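Pyridoxamine 5'-phosphate oxidase-related, FMN-binding protein (Paracoccus denitrificans, PDB 6VNA) probably acts as a noncanonical heme oxygenase that degrades c-type heme, built on the FMN-binding fold of the pyridoxamine 5'-phosphate oxidase family. Local coordinates at residues A91-A102 with F130-N141. Sequence-based numbering, arbitrary orientation.
Sequences ARLSILGRAVPA and FWRIEPVSGLLN
Arg92 and Asn141 open an antiparallel ladder that runs to Ala102 and Phe130, with paired bonds in both directions at Arg92-Asn141, Ser94-Leu139, Arg98-Glu134 and Val100-Arg132. The Ser94-Leu139 pair is tight: Leu139 N lies 2.7 Å from Ser94 O. Midway, the register slips by one residue in a classic beta bulge. Leu96 O accepts Val136 N at 3.0 Å and, weakly, Ser137 N at 3.3 Å, while the chain turns its corner at Val136, between strands 130-135 and 137-141. Bulge and corner let one long strand pair with two, consistent with the curled antiparallel barrel of the FMN-binding pyridoxamine 5'-phosphate oxidase family.

Among charged and polar groups, Arg98 NH1 forms a salt bridge with Glu134 OE1 at 2.7 Å. CG of Arg98 sits between its backbone N and carbonyl carbon (chi1 56°), and further bends bring NH1 to the carboxylate of the extended glutamate, the two planes 51° apart; Val136 CG2 packs against Arg98 CD. Arg92 instead stacks its guanidinium on the Asn141 amide, planes 26° apart. ND2 lies over one face of the guanidinium, toward its rim; ND2 and NH2 are both donors, so the stack is not a hydrogen bond, and the polar ends bond elsewhere: Arg92 NH1 to Met88 O and His90 O, Asn141 OD1 to Gly143 N.

Apolar contacts lie mainly on the other face of the sheet. Pro101 CG stands over the six-membered ring of Trp131, 4.3 Å from its centroid, in a CH-pi contact, and Ala99 CB meets Trp131 CE3 at 3.5 Å. Farther along, Ile95 CG2 touches Pro135 CB at 3.9 Å.

Strand 92-101 pairs along one edge with strands 130-135 and 137-141 in succession, and along the other with strand 73-79. Helix 11-23 covers Leu93, Ile95 and Leu140, strand 54-59 continues the sheet beyond Trp131, and Ser94 OG bonds to Val41 O of the second subunit.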
ATOM      1  N   ALA A  91     -10.381  10.224  -0.739  1.00 47.16           N
ATOM      2  CA  ALA A  91     -10.118   9.848  -2.143  1.00 44.68           C
ATOM      3  C   ALA A  91      -8.803   9.064  -2.165  1.00 43.76           C
ATOM      4  O   ALA A  91      -7.851   9.438  -1.408  1.00 48.25           O
ATOM      5  CB  ALA A  91     -10.065  11.070  -3.030  1.00 43.17           C
ATOM      6  N   ARG A  92      -8.721   8.038  -3.004  1.00 40.45           N
ATOM      7  CA  ARG A  92      -7.523   7.166  -3.051  1.00 40.16           C
ATOM      8  C   ARG A  92      -7.432   6.422  -4.373  1.00 38.35           C
ATOM      9  O   ARG A  92      -8.465   5.965  -4.928  1.00 38.71           O
ATOM     10  CB  ARG A  92      -7.574   6.152  -1.915  1.00 43.64           C
ATOM     11  CG  ARG A  92      -8.832   5.306  -1.953  1.00 44.48           C
ATOM     12  CD  ARG A  92      -9.303   5.142  -0.532  1.00 49.73           C
ATOM     13  NE  ARG A  92     -10.309   4.107  -0.384  1.00 46.68           N
ATOM     14  CZ  ARG A  92     -11.524   4.275   0.098  1.00 50.63           C
ATOM     15  NH1 ARG A  92     -11.971   5.472   0.463  1.00 52.32           N
ATOM     16  NH2 ARG A  92     -12.304   3.218   0.186  1.00 57.23           N
ATOM     17  N   LEU A  93      -6.206   6.304  -4.848  1.00 41.65           N
ATOM     18  CA  LEU A  93      -5.883   5.743  -6.178  1.00 42.30           C
ATOM     19  C   LEU A  93      -5.003   4.509  -5.963  1.00 40.38           C
ATOM     20  O   LEU A  93      -3.986   4.643  -5.215  1.00 39.55           O
ATOM     21  CB  LEU A  93      -5.155   6.836  -6.968  1.00 41.70           C
ATOM     22  CG  LEU A  93      -4.635   6.366  -8.318  1.00 42.84           C
ATOM     23  CD1 LEU A  93      -5.804   5.969  -9.209  1.00 41.48           C
ATOM     24  CD2 LEU A  93      -3.760   7.442  -8.957  1.00 46.76           C
ATOM     25  N   SER A  94      -5.415   3.364  -6.518  1.00 41.45           N
ATOM     26  CA  SER A  94      -4.636   2.094  -6.569  1.00 43.52           C
ATOM     27  C   SER A  94      -3.983   2.012  -7.937  1.00 47.22           C
ATOM     28  O   SER A  94      -4.724   2.019  -8.929  1.00 48.13           O
ATOM     29  CB  SER A  94      -5.479   0.865  -6.385  1.00 42.28           C
ATOM     30  OG  SER A  94      -5.991   0.786  -5.073  1.00 45.75           O
ATOM     31  N   ILE A  95      -2.666   1.890  -7.986  1.00 47.18           N
ATOM     32  CA  ILE A  95      -1.950   1.667  -9.269  1.00 51.24           C
ATOM     33  C   ILE A  95      -1.318   0.276  -9.257  1.00 47.54           C
ATOM     34  O   ILE A  95      -0.793  -0.106  -8.221  1.00 44.59           O
ATOM     35  CB  ILE A  95      -0.923   2.781  -9.478  1.00 50.59           C
ATOM     36  CG1 ILE A  95      -1.650   4.112  -9.638  1.00 50.11           C
ATOM     37  CG2 ILE A  95      -0.009   2.468 -10.652  1.00 51.34           C
ATOM     38  CD1 ILE A  95      -0.721   5.280  -9.758  1.00 54.00           C
ATOM     39  N   LEU A  96      -1.438  -0.433 -10.380  1.00 53.81           N
ATOM     40  CA  LEU A  96      -0.658  -1.645 -10.737  1.00 52.72           C
ATOM     41  C   LEU A  96       0.434  -1.187 -11.708  1.00 50.43           C
ATOM     42  O   LEU A  96       0.091  -0.541 -12.692  1.00 47.89           O
ATOM     43  CB  LEU A  96      -1.567  -2.692 -11.392  1.00 50.59           C
ATOM     44  CG  LEU A  96      -2.726  -3.258 -10.564  1.00 53.17           C
ATOM     45  CD1 LEU A  96      -3.487  -4.313 -11.354  1.00 48.60           C
ATOM     46  CD2 LEU A  96      -2.265  -3.855  -9.248  1.00 55.88           C
ATOM     47  N   GLY A  97       1.700  -1.482 -11.408  1.00 49.15           N
ATOM     48  CA  GLY A  97       2.835  -0.967 -12.187  1.00 53.19           C
ATOM     49  C   GLY A  97       3.989  -1.945 -12.204  1.00 53.15           C
ATOM     50  O   GLY A  97       3.854  -3.030 -11.571  1.00 47.42           O
ATOM     51  N   ARG A  98       5.070  -1.562 -12.894  1.00 52.28           N
ATOM     52  CA  ARG A  98       6.375  -2.262 -12.876  1.00 59.86           C
ATOM     53  C   ARG A  98       7.460  -1.257 -12.466  1.00 53.18           C
ATOM     54  O   ARG A  98       7.522  -0.177 -13.042  1.00 59.52           O
ATOM     55  CB  ARG A  98       6.631  -2.973 -14.213  1.00 71.96           C
ATOM     56  CG  ARG A  98       6.566  -2.102 -15.464  1.00 92.94           C
ATOM     57  CD  ARG A  98       5.208  -2.091 -16.164  1.00108.74           C
ATOM     58  NE  ARG A  98       5.249  -2.313 -17.615  1.00110.92           N
ATOM     59  CZ  ARG A  98       5.604  -1.415 -18.539  1.00110.60           C
ATOM     60  NH1 ARG A  98       5.992  -0.197 -18.196  1.00100.79           N
ATOM     61  NH2 ARG A  98       5.583  -1.751 -19.817  1.00118.35           N
ATOM     62  N   ALA A  99       8.275  -1.613 -11.478  1.00 47.89           N
ATOM     63  CA  ALA A  99       9.357  -0.775 -10.937  1.00 53.23           C
ATOM     64  C   ALA A  99      10.552  -0.830 -11.889  1.00 57.85           C
ATOM     65  O   ALA A  99      10.809  -1.900 -12.445  1.00 66.46           O
ATOM     66  CB  ALA A  99       9.731  -1.247  -9.555  1.00 54.46           C
ATOM     67  N   VAL A 100      11.238   0.295 -12.051  1.00 56.94           N
ATOM     68  CA  VAL A 100      12.433   0.470 -12.922  1.00 61.76           C
ATOM     69  C   VAL A 100      13.396   1.400 -12.199  1.00 54.75           C
ATOM     70  O   VAL A 100      13.029   2.521 -11.898  1.00 60.10           O
ATOM     71  CB  VAL A 100      12.051   1.050 -14.298  1.00 67.37           C
ATOM     72  CG1 VAL A 100      13.280   1.247 -15.184  1.00 71.96           C
ATOM     73  CG2 VAL A 100      11.003   0.196 -14.995  1.00 67.51           C
ATOM     74  N   PRO A 101      14.648   0.997 -11.909  1.00 56.82           N
ATOM     75  CA  PRO A 101      15.634   1.930 -11.370  1.00 57.90           C
ATOM     76  C   PRO A 101      15.683   3.202 -12.229  1.00 62.36           C
ATOM     77  O   PRO A 101      15.620   3.124 -13.439  1.00 70.94           O
ATOM     78  CB  PRO A 101      16.951   1.147 -11.430  1.00 56.03           C
ATOM     79  CG  PRO A 101      16.510  -0.301 -11.362  1.00 62.35           C
ATOM     80  CD  PRO A 101      15.184  -0.361 -12.093  1.00 58.05           C
ATOM     81  N   ALA A 102      15.725   4.355 -11.580  1.00 70.61           N
ATOM     82  CA  ALA A 102      15.665   5.668 -12.247  1.00 74.92           C
ATOM     83  C   ALA A 102      17.080   6.233 -12.314  1.00 87.92           C
ATOM     84  O   ALA A 102      17.824   6.126 -11.302  1.00 69.78           O
ATOM     85  CB  ALA A 102      14.732   6.581 -11.504  1.00 76.66           C
ATOM     86  N   PHE A 130      16.276   5.876  -6.260  1.00 56.33           N
ATOM     87  CA  PHE A 130      15.034   6.228  -6.979  1.00 60.18           C
ATOM     88  C   PHE A 130      14.618   5.056  -7.860  1.00 57.26           C
ATOM     89  O   PHE A 130      15.487   4.517  -8.566  1.00 62.72           O
ATOM     90  CB  PHE A 130      15.222   7.503  -7.805  1.00 60.72           C
ATOM     91  CG  PHE A 130      15.338   8.753  -6.978  1.00 64.27           C
ATOM     92  CD1 PHE A 130      14.205   9.369  -6.462  1.00 71.33           C
ATOM     93  CD2 PHE A 130      16.576   9.303  -6.699  1.00 66.58           C
ATOM     94  CE1 PHE A 130      14.311  10.527  -5.707  1.00 69.95           C
ATOM     95  CE2 PHE A 130      16.680  10.459  -5.941  1.00 74.27           C
ATOM     96  CZ  PHE A 130      15.546  11.068  -5.445  1.00 73.46           C
ATOM     97  N   TRP A 131      13.323   4.723  -7.811  1.00 55.50           N
ATOM     98  CA  TRP A 131      12.595   3.779  -8.702  1.00 55.16           C
ATOM     99  C   TRP A 131      11.399   4.485  -9.358  1.00 57.33           C
ATOM    100  O   TRP A 131      10.558   5.019  -8.602  1.00 53.43           O
ATOM    101  CB  TRP A 131      12.068   2.600  -7.888  1.00 57.03           C
ATOM    102  CG  TRP A 131      13.110   1.724  -7.273  1.00 58.29           C
ATOM    103  CD1 TRP A 131      13.851   1.942  -6.147  1.00 59.04           C
ATOM    104  CD2 TRP A 131      13.459   0.415  -7.737  1.00 58.38           C
ATOM    105  NE1 TRP A 131      14.667   0.865  -5.901  1.00 57.99           N
ATOM    106  CE2 TRP A 131      14.448  -0.084  -6.860  1.00 57.05           C
ATOM    107  CE3 TRP A 131      13.038  -0.362  -8.822  1.00 58.99           C
ATOM    108  CZ2 TRP A 131      15.020  -1.339  -7.034  1.00 57.96           C
ATOM    109  CZ3 TRP A 131      13.611  -1.602  -8.998  1.00 62.91           C
ATOM    110  CH2 TRP A 131      14.580  -2.081  -8.111  1.00 62.79           C
ATOM    111  N   ARG A 132      11.285   4.432 -10.688  1.00 51.60           N
ATOM    112  CA  ARG A 132      10.051   4.805 -11.417  1.00 54.30           C
ATOM    113  C   ARG A 132       9.100   3.616 -11.357  1.00 55.80           C
ATOM    114  O   ARG A 132       9.544   2.501 -11.635  1.00 58.07           O
ATOM    115  CB  ARG A 132      10.343   5.157 -12.878  1.00 54.71           C
ATOM    116  CG  ARG A 132      11.093   6.467 -13.053  1.00 59.96           C
ATOM    117  CD  ARG A 132      11.626   6.625 -14.465  1.00 63.56           C
ATOM    118  NE  ARG A 132      10.588   6.491 -15.476  1.00 63.35           N
ATOM    119  CZ  ARG A 132       9.840   7.484 -15.947  1.00 64.21           C
ATOM    120  NH1 ARG A 132       9.981   8.717 -15.487  1.00 70.34           N
ATOM    121  NH2 ARG A 132       8.931   7.234 -16.870  1.00 66.19           N
ATOM    122  N   ILE A 133       7.841   3.837 -11.000  1.00 55.17           N
ATOM    123  CA  ILE A 133       6.815   2.759 -11.016  1.00 51.92           C
ATOM    124  C   ILE A 133       5.878   3.082 -12.166  1.00 56.53           C
ATOM    125  O   ILE A 133       4.993   3.939 -11.987  1.00 58.96           O
ATOM    126  CB  ILE A 133       6.129   2.612  -9.645  1.00 52.26           C
ATOM    127  CG1 ILE A 133       7.169   2.263  -8.581  1.00 54.49           C
ATOM    128  CG2 ILE A 133       5.035   1.558  -9.695  1.00 52.28           C
ATOM    129  CD1 ILE A 133       6.725   2.512  -7.190  1.00 63.95           C
ATOM    130  N   GLU A 134       6.137   2.460 -13.319  1.00 56.76           N
ATOM    131  CA  GLU A 134       5.447   2.744 -14.597  1.00 54.10           C
ATOM    132  C   GLU A 134       4.079   2.088 -14.544  1.00 54.28           C
ATOM    133  O   GLU A 134       3.978   0.884 -14.354  1.00 59.68           O
ATOM    134  CB  GLU A 134       6.265   2.247 -15.782  1.00 57.55           C
ATOM    135  CG  GLU A 134       7.582   2.983 -15.947  1.00 69.92           C
ATOM    136  CD  GLU A 134       8.529   2.350 -16.956  1.00 78.82           C
ATOM    137  OE1 GLU A 134       8.185   1.270 -17.481  1.00 85.07           O
ATOM    138  OE2 GLU A 134       9.611   2.936 -17.206  1.00 82.13           O
ATOM    139  N   PRO A 135       2.986   2.868 -14.640  1.00 56.80           N
ATOM    140  CA  PRO A 135       1.652   2.301 -14.513  1.00 57.76           C
ATOM    141  C   PRO A 135       1.224   1.499 -15.742  1.00 56.49           C
ATOM    142  O   PRO A 135       1.499   1.905 -16.844  1.00 56.83           O
ATOM    143  CB  PRO A 135       0.737   3.522 -14.295  1.00 61.17           C
ATOM    144  CG  PRO A 135       1.513   4.692 -14.867  1.00 61.95           C
ATOM    145  CD  PRO A 135       2.976   4.339 -14.711  1.00 58.71           C
ATOM    146  N   VAL A 136       0.539   0.397 -15.466  1.00 52.17           N
ATOM    147  CA  VAL A 136      -0.223  -0.437 -16.428  1.00 57.15           C
ATOM    148  C   VAL A 136      -1.709  -0.095 -16.281  1.00 58.76           C
ATOM    149  O   VAL A 136      -2.335   0.199 -17.313  1.00 65.52           O
ATOM    150  CB  VAL A 136       0.051  -1.934 -16.160  1.00 57.74           C
ATOM    151  CG1 VAL A 136      -0.832  -2.842 -16.988  1.00 57.21           C
ATOM    152  CG2 VAL A 136       1.514  -2.280 -16.363  1.00 58.76           C
ATOM    153  N   SER A 137      -2.247  -0.150 -15.050  1.00 54.44           N
ATOM    154  CA  SER A 137      -3.683   0.081 -14.738  1.00 51.02           C
ATOM    155  C   SER A 137      -3.884   0.772 -13.369  1.00 50.05           C
ATOM    156  O   SER A 137      -2.928   0.873 -12.567  1.00 47.63           O
ATOM    157  CB  SER A 137      -4.445  -1.216 -14.818  1.00 51.48           C
ATOM    158  OG  SER A 137      -4.290  -1.970 -13.626  1.00 55.91           O
ATOM    159  N   GLY A 138      -5.102   1.245 -13.113  1.00 50.34           N
ATOM    160  CA  GLY A 138      -5.453   2.048 -11.929  1.00 54.98           C
ATOM    161  C   GLY A 138      -6.878   1.818 -11.464  1.00 55.42           C
ATOM    162  O   GLY A 138      -7.766   1.592 -12.305  1.00 65.83           O
ATOM    163  N   LEU A 139      -7.109   1.912 -10.161  1.00 53.25           N
ATOM    164  CA  LEU A 139      -8.471   1.931  -9.566  1.00 55.29           C
ATOM    165  C   LEU A 139      -8.650   3.247  -8.788  1.00 52.49           C
ATOM    166  O   LEU A 139      -7.866   3.506  -7.854  1.00 50.98           O
ATOM    167  CB  LEU A 139      -8.599   0.694  -8.672  1.00 57.51           C
ATOM    168  CG  LEU A 139      -9.971   0.029  -8.622  1.00 66.40           C
ATOM    169  CD1 LEU A 139     -10.598  -0.071 -10.006  1.00 70.03           C
ATOM    170  CD2 LEU A 139      -9.871  -1.349  -7.988  1.00 68.20           C
ATOM    171  N   LEU A 140      -9.587   4.101  -9.190  1.00 51.40           N
ATOM    172  CA  LEU A 140      -9.859   5.368  -8.458  1.00 50.65           C
ATOM    173  C   LEU A 140     -11.054   5.142  -7.548  1.00 48.18           C
ATOM    174  O   LEU A 140     -12.126   4.767  -8.055  1.00 49.57           O
ATOM    175  CB  LEU A 140     -10.160   6.544  -9.395  1.00 50.64           C
ATOM    176  CG  LEU A 140     -10.470   7.872  -8.689  1.00 55.48           C
ATOM    177  CD1 LEU A 140      -9.310   8.332  -7.798  1.00 51.83           C
ATOM    178  CD2 LEU A 140     -10.792   8.962  -9.701  1.00 59.07           C
ATOM    179  N   ASN A 141     -10.895   5.446  -6.269  1.00 48.00           N
ATOM    180  CA  ASN A 141     -12.036   5.475  -5.327  1.00 49.05           C
ATOM    181  C   ASN A 141     -12.170   6.917  -4.812  1.00 47.84           C
ATOM    182  O   ASN A 141     -11.259   7.374  -4.126  1.00 50.02           O
ATOM    183  CB  ASN A 141     -11.861   4.401  -4.266  1.00 46.08           C
ATOM    184  CG  ASN A 141     -13.064   4.353  -3.364  1.00 53.95           C
ATOM    185  OD1 ASN A 141     -13.688   5.391  -3.123  1.00 56.17           O
ATOM    186  ND2 ASN A 141     -13.381   3.170  -2.861  1.00 54.19           N
TER